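Local coordinates for histone-lysine N-methyltransferase family member SUVH9 (Arabidopsis thaliana, PDB 4NJ5), which plays a role in gene silencing, lacks methyltransferase activity, and may act in RNA-directed DNA methylation by binding methylated DNA and recruiting RNA polymerase V to chromatin, at residues 83-88 / 182-187; 378-383 / 494-499. One frame throughout, in Å; residues are numbered along the deposited sequence.

Contact 1 (83-88 / 182-187)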
ATOM      1  N   ILE A  83       5.846  -2.293  -4.672  1.00 23.65           N
ATOM      2  CA  ILE A  83       4.770  -2.237  -5.653  1.00 20.67           C
ATOM      3  C   ILE A  83       4.409  -0.802  -6.012  1.00 21.21           C
ATOM      4  O   ILE A  83       4.559   0.116  -5.201  1.00 17.74           O
ATOM      5  CB  ILE A  83       3.501  -2.959  -5.167  1.00 19.23           C
ATOM      6  CG1 ILE A  83       3.043  -2.384  -3.823  1.00 19.26           C
ATOM      7  CG2 ILE A  83       3.746  -4.458  -5.076  1.00 19.98           C
ATOM      8  CD1 ILE A  83       1.698  -2.902  -3.363  1.00 20.03           C
ATOM      9  N   PHE A  84       3.930  -0.631  -7.240  1.00 17.69           N
ATOM     10  CA  PHE A  84       3.539   0.670  -7.764  1.00 17.44           C
ATOM     11  C   PHE A  84       2.277   0.499  -8.600  1.00 21.93           C
ATOM     12  O   PHE A  84       2.017  -0.586  -9.118  1.00 20.37           O
ATOM     13  CB  PHE A  84       4.674   1.258  -8.604  1.00 17.18           C
ATOM     14  CG  PHE A  84       5.970   1.369  -7.858  1.00 19.19           C
ATOM     15  CD1 PHE A  84       6.872   0.318  -7.847  1.00 17.33           C
ATOM     16  CD2 PHE A  84       6.277   2.516  -7.145  1.00 21.05           C
ATOM     17  CE1 PHE A  84       8.057   0.414  -7.144  1.00 21.36           C
ATOM     18  CE2 PHE A  84       7.462   2.620  -6.445  1.00 18.34           C
ATOM     19  CZ  PHE A  84       8.353   1.567  -6.444  1.00 17.75           C
ATOM     20  N   PHE A  85       1.493   1.564  -8.735  1.00 24.17           N
ATOM     21  CA  PHE A  85       0.192   1.453  -9.396  1.00 24.08           C
ATOM     22  C   PHE A  85       0.103   2.190 -10.728  1.00 19.31           C
ATOM     23  O   PHE A  85      -0.857   2.017 -11.473  1.00 20.20           O
ATOM     24  CB  PHE A  85      -0.914   1.934  -8.461  1.00 21.23           C
ATOM     25  CG  PHE A  85      -0.964   1.190  -7.163  1.00 21.40           C
ATOM     26  CD1 PHE A  85      -1.335  -0.143  -7.132  1.00 21.98           C
ATOM     27  CD2 PHE A  85      -0.641   1.823  -5.972  1.00 24.80           C
ATOM     28  CE1 PHE A  85      -1.386  -0.837  -5.936  1.00 26.38           C
ATOM     29  CE2 PHE A  85      -0.692   1.138  -4.770  1.00 26.25           C
ATOM     30  CZ  PHE A  85      -1.064  -0.195  -4.752  1.00 28.10           C
ATOM     31  N   PHE A  86       1.102   3.013 -11.021  1.00 19.75           N
ATOM     32  CA  PHE A  86       1.098   3.799 -12.244  1.00 19.79           C
ATOM     33  C   PHE A  86       2.482   3.827 -12.876  1.00 25.70           C
ATOM     34  O   PHE A  86       3.495   3.762 -12.176  1.00 28.07           O
ATOM     35  CB  PHE A  86       0.637   5.232 -11.961  1.00 19.64           C
ATOM     36  CG  PHE A  86      -0.714   5.325 -11.306  1.00 20.20           C
ATOM     37  CD1 PHE A  86      -0.823   5.481  -9.932  1.00 19.80           C
ATOM     38  CD2 PHE A  86      -1.877   5.269 -12.063  1.00 21.36           C
ATOM     39  CE1 PHE A  86      -2.062   5.575  -9.323  1.00 20.45           C
ATOM     40  CE2 PHE A  86      -3.124   5.364 -11.458  1.00 22.13           C
ATOM     41  CZ  PHE A  86      -3.215   5.517 -10.086  1.00 21.64           C
ATOM     42  N   ARG A  87       2.521   3.931 -14.200  1.00 21.30           N
ATOM     43  CA  ARG A  87       3.783   4.045 -14.916  1.00 19.17           C
ATOM     44  C   ARG A  87       4.569   5.281 -14.495  1.00 19.22           C
ATOM     45  O   ARG A  87       5.767   5.214 -14.278  1.00 19.61           O
ATOM     46  CB  ARG A  87       3.541   4.070 -16.423  1.00 21.23           C
ATOM     47  CG  ARG A  87       2.994   2.791 -17.001  1.00 27.15           C
ATOM     48  CD  ARG A  87       4.030   1.694 -16.975  1.00 35.98           C
ATOM     49  NE  ARG A  87       4.319   1.168 -18.305  1.00 45.98           N
ATOM     50  CZ  ARG A  87       5.386   1.502 -19.021  1.00 49.44           C
ATOM     51  NH1 ARG A  87       5.578   0.982 -20.223  1.00 52.54           N
ATOM     52  NH2 ARG A  87       6.262   2.357 -18.524  1.00 48.34           N
ATOM     53  N   PHE A  88       3.882   6.410 -14.379  1.00 19.86           N
ATOM     54  CA  PHE A  88       4.539   7.675 -14.057  1.00 23.16           C
ATOM     55  C   PHE A  88       5.190   7.602 -12.681  1.00 27.54           C
ATOM     56  O   PHE A  88       6.257   8.182 -12.438  1.00 28.23           O
ATOM     57  CB  PHE A  88       3.525   8.810 -14.093  1.00 22.99           C
ATOM     58  CG  PHE A  88       3.988  10.015 -14.857  1.00 28.33           C
ATOM     59  CD1 PHE A  88       4.840  10.935 -14.273  1.00 25.63           C
ATOM     60  CD2 PHE A  88       3.556  10.234 -16.155  1.00 30.67           C
ATOM     61  CE1 PHE A  88       5.257  12.055 -14.973  1.00 26.51           C
ATOM     62  CE2 PHE A  88       3.968  11.348 -16.853  1.00 33.61           C
ATOM     63  CZ  PHE A  88       4.819  12.261 -16.259  1.00 31.18           C
ATOM     64  N   TYR A 182      -3.601  -6.851 -11.569  1.00 24.56           N
ATOM     65  CA  TYR A 182      -3.663  -7.327 -10.198  1.00 27.56           C
ATOM     66  C   TYR A 182      -4.649  -6.490  -9.397  1.00 21.82           C
ATOM     67  O   TYR A 182      -4.701  -5.269  -9.528  1.00 24.20           O
ATOM     68  CB  TYR A 182      -2.268  -7.299  -9.571  1.00 20.68           C
ATOM     69  CG  TYR A 182      -2.085  -8.253  -8.413  1.00 21.78           C
ATOM     70  CD1 TYR A 182      -1.632  -9.550  -8.620  1.00 22.60           C
ATOM     71  CD2 TYR A 182      -2.362  -7.854  -7.113  1.00 22.20           C
ATOM     72  CE1 TYR A 182      -1.463 -10.424  -7.566  1.00 23.90           C
ATOM     73  CE2 TYR A 182      -2.195  -8.722  -6.052  1.00 23.41           C
ATOM     74  CZ  TYR A 182      -1.745 -10.004  -6.285  1.00 24.30           C
ATOM     75  OH  TYR A 182      -1.577 -10.872  -5.237  1.00 25.78           O
ATOM     76  N   GLU A 183      -5.435  -7.168  -8.574  1.00 25.22           N
ATOM     77  CA  GLU A 183      -6.504  -6.547  -7.803  1.00 31.37           C
ATOM     78  C   GLU A 183      -5.955  -5.511  -6.809  1.00 30.91           C
ATOM     79  O   GLU A 183      -5.117  -5.824  -5.957  1.00 29.90           O
ATOM     80  CB  GLU A 183      -7.288  -7.639  -7.068  1.00 50.85           C
ATOM     81  CG  GLU A 183      -8.570  -7.190  -6.387  1.00 58.85           C
ATOM     82  CD  GLU A 183      -9.360  -8.358  -5.804  1.00 65.85           C
ATOM     83  OE1 GLU A 183      -8.874  -9.511  -5.861  1.00 68.38           O
ATOM     84  OE2 GLU A 183     -10.473  -8.122  -5.288  1.00 67.46           O
ATOM     85  N   ASN A 184      -6.420  -4.273  -6.947  1.00 30.40           N
ATOM     86  CA  ASN A 184      -6.104  -3.205  -6.004  1.00 27.72           C
ATOM     87  C   ASN A 184      -7.104  -2.073  -6.155  1.00 22.64           C
ATOM     88  O   ASN A 184      -7.805  -1.991  -7.159  1.00 22.97           O
ATOM     89  CB  ASN A 184      -4.678  -2.692  -6.206  1.00 25.86           C
ATOM     90  CG  ASN A 184      -4.518  -1.910  -7.490  1.00 24.16           C
ATOM     91  OD1 ASN A 184      -4.763  -0.704  -7.530  1.00 26.75           O
ATOM     92  ND2 ASN A 184      -4.109  -2.593  -8.550  1.00 24.36           N
ATOM     93  N   GLU A 185      -7.152  -1.188  -5.168  1.00 35.23           N
ATOM     94  CA  GLU A 185      -8.218  -0.194  -5.098  1.00 34.18           C
ATOM     95  C   GLU A 185      -7.850   1.185  -5.655  1.00 30.41           C
ATOM     96  O   GLU A 185      -8.643   2.121  -5.583  1.00 31.66           O
ATOM     97  CB  GLU A 185      -8.734  -0.073  -3.658  1.00 39.24           C
ATOM     98  CG  GLU A 185     -10.015  -0.864  -3.378  1.00 47.46           C
ATOM     99  CD  GLU A 185      -9.888  -2.345  -3.705  1.00 53.17           C
ATOM    100  OE1 GLU A 185     -10.793  -2.885  -4.379  1.00 53.05           O
ATOM    101  OE2 GLU A 185      -8.894  -2.975  -3.280  1.00 56.08           O
ATOM    102  N   VAL A 186      -6.656   1.311  -6.224  1.00 27.61           N
ATOM    103  CA  VAL A 186      -6.198   2.611  -6.719  1.00 25.98           C
ATOM    104  C   VAL A 186      -6.099   2.674  -8.246  1.00 20.77           C
ATOM    105  O   VAL A 186      -6.378   3.713  -8.848  1.00 21.69           O
ATOM    106  CB  VAL A 186      -4.873   3.033  -6.034  1.00 40.41           C
ATOM    107  CG1 VAL A 186      -4.010   1.820  -5.777  1.00 43.70           C
ATOM    108  CG2 VAL A 186      -4.131   4.089  -6.842  1.00 36.43           C
ATOM    109  N   SER A 187      -5.737   1.561  -8.875  1.00 20.26           N
ATOM    110  CA  SER A 187      -5.700   1.502 -10.336  1.00 20.02           C
ATOM    111  C   SER A 187      -6.019   0.109 -10.872  1.00 20.23           C
ATOM    112  O   SER A 187      -6.307  -0.811 -10.113  1.00 20.68           O
ATOM    113  CB  SER A 187      -4.340   1.962 -10.865  1.00 23.49           C
ATOM    114  OG  SER A 187      -3.354   0.966 -10.665  1.00 19.90           O
TER
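Phe85 offers one face of its ring to Val186, whose CG1 methyl sits over the middle of it, 3.3 Å from the ring centroid and 9° off the normal, a close CH-pi contact. The packing belongs to the SRA (YDG) domain, where the residues just after strand 83-84 meet an Asx turn in the loop leading from strand 174-180 to strand 190-206. A chi1 of 35° turns CG1 of Val186 onto Phe85 and sends the other methyl, CG2, to CE1 of Phe86 at 3.6 Å; the valine thus touches two neighbouring rings, the second obliquely. Asn184 shapes the loop: its OD1 accepts from Val186 N and, at 2.8 Å and nearly straight, from Ser187 N. The same amide passes alongside Phe85, OD1 being 3.5 Å from CD1 of the ring, with the two planes 34° apart. Outside the two segments, Arg27 of helix 8-35 packs on Phe86 and Val186, and Arg189 NH1 bonds to the carbonyl oxygen of Phe85. Ser187 OG lies 2.8 Å from that same Phe85 O, a hydrogen bond whose proton could instead go elsewhere, while Ser187 CB rests 3.7 Å from CE2 of Phe86.

Contact 2 (378-383 / 494-499)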
ATOM      1  N   LEU A 378      -3.286 -10.867   2.318  1.00 22.54           N
ATOM      2  CA  LEU A 378      -3.230 -11.507   1.004  1.00 24.96           C
ATOM      3  C   LEU A 378      -3.493 -10.476  -0.084  1.00 24.34           C
ATOM      4  O   LEU A 378      -3.113 -10.661  -1.242  1.00 24.72           O
ATOM      5  CB  LEU A 378      -4.246 -12.646   0.878  1.00 24.83           C
ATOM      6  CG  LEU A 378      -4.340 -13.724   1.963  1.00 31.67           C
ATOM      7  CD1 LEU A 378      -5.142 -14.913   1.458  1.00 34.61           C
ATOM      8  CD2 LEU A 378      -2.980 -14.179   2.446  1.00 28.54           C
ATOM      9  N   ASP A 379      -4.153  -9.388   0.294  1.00 21.99           N
ATOM     10  CA  ASP A 379      -4.521  -8.358  -0.664  1.00 21.70           C
ATOM     11  C   ASP A 379      -3.488  -7.244  -0.677  1.00 25.89           C
ATOM     12  O   ASP A 379      -2.704  -7.093   0.259  1.00 26.43           O
ATOM     13  CB  ASP A 379      -5.899  -7.784  -0.330  1.00 23.26           C
ATOM     14  CG  ASP A 379      -6.968  -8.859  -0.215  1.00 25.26           C
ATOM     15  OD1 ASP A 379      -6.869  -9.874  -0.934  1.00 19.84           O
ATOM     16  OD2 ASP A 379      -7.904  -8.689   0.597  1.00 25.86           O
ATOM     17  N   VAL A 380      -3.483  -6.476  -1.756  1.00 25.36           N
ATOM     18  CA  VAL A 380      -2.668  -5.279  -1.831  1.00 21.27           C
ATOM     19  C   VAL A 380      -3.302  -4.242  -0.919  1.00 22.93           C
ATOM     20  O   VAL A 380      -4.523  -4.101  -0.889  1.00 22.37           O
ATOM     21  CB  VAL A 380      -2.606  -4.754  -3.280  1.00 18.73           C
ATOM     22  CG1 VAL A 380      -2.117  -3.316  -3.323  1.00 18.41           C
ATOM     23  CG2 VAL A 380      -1.727  -5.663  -4.137  1.00 19.67           C
ATOM     24  N   LEU A 381      -2.481  -3.542  -0.147  1.00 22.48           N
ATOM     25  CA  LEU A 381      -2.985  -2.466   0.691  1.00 20.16           C
ATOM     26  C   LEU A 381      -2.337  -1.160   0.273  1.00 20.26           C
ATOM     27  O   LEU A 381      -1.110  -1.049   0.241  1.00 21.97           O
ATOM     28  CB  LEU A 381      -2.697  -2.747   2.163  1.00 16.39           C
ATOM     29  CG  LEU A 381      -3.284  -4.039   2.723  1.00 16.34           C
ATOM     30  CD1 LEU A 381      -2.751  -4.276   4.119  1.00 16.29           C
ATOM     31  CD2 LEU A 381      -4.805  -3.976   2.727  1.00 16.08           C
ATOM     32  N   HIS A 382      -3.161  -0.170  -0.055  1.00 17.62           N
ATOM     33  CA  HIS A 382      -2.631   1.115  -0.487  1.00 19.84           C
ATOM     34  C   HIS A 382      -2.539   2.121   0.657  1.00 21.58           C
ATOM     35  O   HIS A 382      -3.189   1.969   1.693  1.00 18.25           O
ATOM     36  CB  HIS A 382      -3.429   1.681  -1.663  1.00 16.70           C
ATOM     37  CG  HIS A 382      -4.840   2.052  -1.326  1.00 20.93           C
ATOM     38  ND1 HIS A 382      -5.898   1.184  -1.495  1.00 21.56           N
ATOM     39  CD2 HIS A 382      -5.372   3.208  -0.861  1.00 16.12           C
ATOM     40  CE1 HIS A 382      -7.019   1.786  -1.136  1.00 20.32           C
ATOM     41  NE2 HIS A 382      -6.727   3.014  -0.748  1.00 24.79           N
ATOM     42  N   ALA A 383      -1.714   3.142   0.450  1.00 28.11           N
ATOM     43  CA  ALA A 383      -1.451   4.159   1.459  1.00 27.19           C
ATOM     44  C   ALA A 383      -2.720   4.887   1.877  1.00 24.49           C
ATOM     45  O   ALA A 383      -3.447   5.411   1.036  1.00 25.05           O
ATOM     46  CB  ALA A 383      -0.423   5.151   0.940  1.00 22.42           C
ATOM     47  N   ILE A 494       1.521  -1.296   0.821  1.00 24.15           N
ATOM     48  CA  ILE A 494       2.050  -2.553   1.331  1.00 25.70           C
ATOM     49  C   ILE A 494       1.761  -3.715   0.384  1.00 27.76           C
ATOM     50  O   ILE A 494       0.604  -4.077   0.177  1.00 35.92           O
ATOM     51  CB  ILE A 494       1.440  -2.888   2.706  1.00 21.35           C
ATOM     52  CG1 ILE A 494       1.541  -1.681   3.647  1.00 19.21           C
ATOM     53  CG2 ILE A 494       2.109  -4.121   3.300  1.00 18.25           C
ATOM     54  CD1 ILE A 494       0.772  -1.839   4.952  1.00 17.48           C
ATOM     55  N   PRO A 495       2.814  -4.301  -0.201  1.00 19.42           N
ATOM     56  CA  PRO A 495       2.622  -5.502  -1.021  1.00 19.93           C
ATOM     57  C   PRO A 495       2.144  -6.670  -0.165  1.00 19.82           C
ATOM     58  O   PRO A 495       2.406  -6.683   1.035  1.00 19.61           O
ATOM     59  CB  PRO A 495       4.020  -5.775  -1.592  1.00 20.99           C
ATOM     60  CG  PRO A 495       4.963  -5.039  -0.702  1.00 21.06           C
ATOM     61  CD  PRO A 495       4.216  -3.851  -0.179  1.00 20.13           C
ATOM     62  N   PRO A 496       1.440  -7.618  -0.732  1.00 21.09           N
ATOM     63  CA  PRO A 496       0.972  -8.765   0.007  1.00 23.48           C
ATOM     64  C   PRO A 496       2.115  -9.570   0.580  1.00 24.84           C
ATOM     65  O   PRO A 496       3.179  -9.629   0.041  1.00 28.07           O
ATOM     66  CB  PRO A 496       0.291  -9.583  -1.046  1.00 24.64           C
ATOM     67  CG  PRO A 496      -0.131  -8.652  -2.045  1.00 26.66           C
ATOM     68  CD  PRO A 496       0.815  -7.531  -2.040  1.00 23.29           C
ATOM     69  N   MET A 497       1.849 -10.127   1.737  1.00 20.72           N
ATOM     70  CA  MET A 497       2.705 -10.988   2.508  1.00 22.02           C
ATOM     71  C   MET A 497       3.687 -10.207   3.341  1.00 25.48           C
ATOM     72  O   MET A 497       4.406 -10.758   4.089  1.00 28.43           O
ATOM     73  CB  MET A 497       3.393 -12.060   1.663  1.00 22.61           C
ATOM     74  CG  MET A 497       2.483 -12.817   0.743  1.00 22.91           C
ATOM     75  SD  MET A 497       1.239 -13.703   1.614  1.00 33.26           S
ATOM     76  CE  MET A 497      -0.215 -12.880   1.148  1.00 64.65           C
ATOM     77  N   THR A 498       3.657  -8.909   3.247  1.00 23.64           N
ATOM     78  CA  THR A 498       4.430  -8.110   4.132  1.00 26.08           C
ATOM     79  C   THR A 498       3.735  -8.020   5.465  1.00 25.74           C
ATOM     80  O   THR A 498       2.596  -7.737   5.540  1.00 24.33           O
ATOM     81  CB  THR A 498       4.678  -6.716   3.554  1.00 32.85           C
ATOM     82  OG1 THR A 498       5.466  -6.823   2.373  1.00 35.32           O
ATOM     83  CG2 THR A 498       5.347  -5.853   4.518  1.00 28.06           C
ATOM     84  N   GLU A 499       4.453  -8.295   6.523  1.00 24.83           N
ATOM     85  CA  GLU A 499       3.883  -8.244   7.846  1.00 21.45           C
ATOM     86  C   GLU A 499       3.414  -6.830   8.229  1.00 21.30           C
ATOM     87  O   GLU A 499       4.055  -5.859   7.966  1.00 19.71           O
ATOM     88  CB  GLU A 499       4.844  -8.839   8.887  1.00 21.30           C
ATOM     89  CG  GLU A 499       4.326  -8.779  10.300  1.00 27.36           C
ATOM     90  CD  GLU A 499       5.164  -9.472  11.350  1.00 30.78           C
ATOM     91  OE1 GLU A 499       4.761  -9.517  12.471  1.00 28.02           O
ATOM     92  OE2 GLU A 499       6.230  -9.978  11.096  1.00 36.22           O
TER
HETATM   93  O   HOH W   1      -0.682  -5.873   1.856  1.00 20.67           O
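Leu381 and Ile494 join their backbones as an antiparallel hydrogen-bonded pair, a single bridge between two loops. Leu381 N gives a nearly straight bond to Ile494 O, 3.1 Å long at 171°, lying in the carbonyl plane, and Ile494 N returns a shorter, more bent one of 2.7 Å to Leu381 O. Beside the bridge, the Pro496 ring lies against segment 378-383: CD is 3.8 Å from CG2 of Val380, and CB is 3.6 Å from the carbonyl oxygen of Leu378. Farther along, the bent chain of Met497 (chi2 -62°, chi3 113°) brings its CE methyl to 3.3 Å from CD2 of Leu378, a tight approach. This is the SET domain, and 494-499 follows its strand 485-490 with a type II beta turn from Pro495 to Thr498; Met497, with its positive phi, takes the third position, and a weak bond from Thr498 N to Pro495 O spans the turn. A water bridges Asp379 O (2.9 Å) and Ile494 O (2.8 Å); other acceptors compete for it, and how its two protons are shared is not settled. Behind this layer, helix 228-240 packs on Pro496 and Met497 through Ala235. The CB of Asp379 points away from 494-499, and its carboxylate is held through OD2 by the backbone N of Arg362 and the side-chain amide of Asn361.

The two contacts come in series along the chain, contact 1 closing in the SRA range before contact 2 opens in the SET range, yet their centres lie only about 12 Å apart and they touch directly. Phe85 CZ packs 3.6 Å from Val380 CG1, Ile83 CD1 lies 3.6 Å from Pro495 CA, and Tyr182 CE2 is 3.6 Å from Val380 CG2, which brings both 83-88 and 182-187 against the SET loops. Helix 228-240 serves both: Leu232 takes Tyr182 OH on its carbonyl oxygen and packs on Pro496, while Lys239 forms salt bridges with Glu183 and with Asp379. Together they place the SRA and SET regions in direct contact, consistent with a set relative orientation, away from the pre-SET zinc cluster.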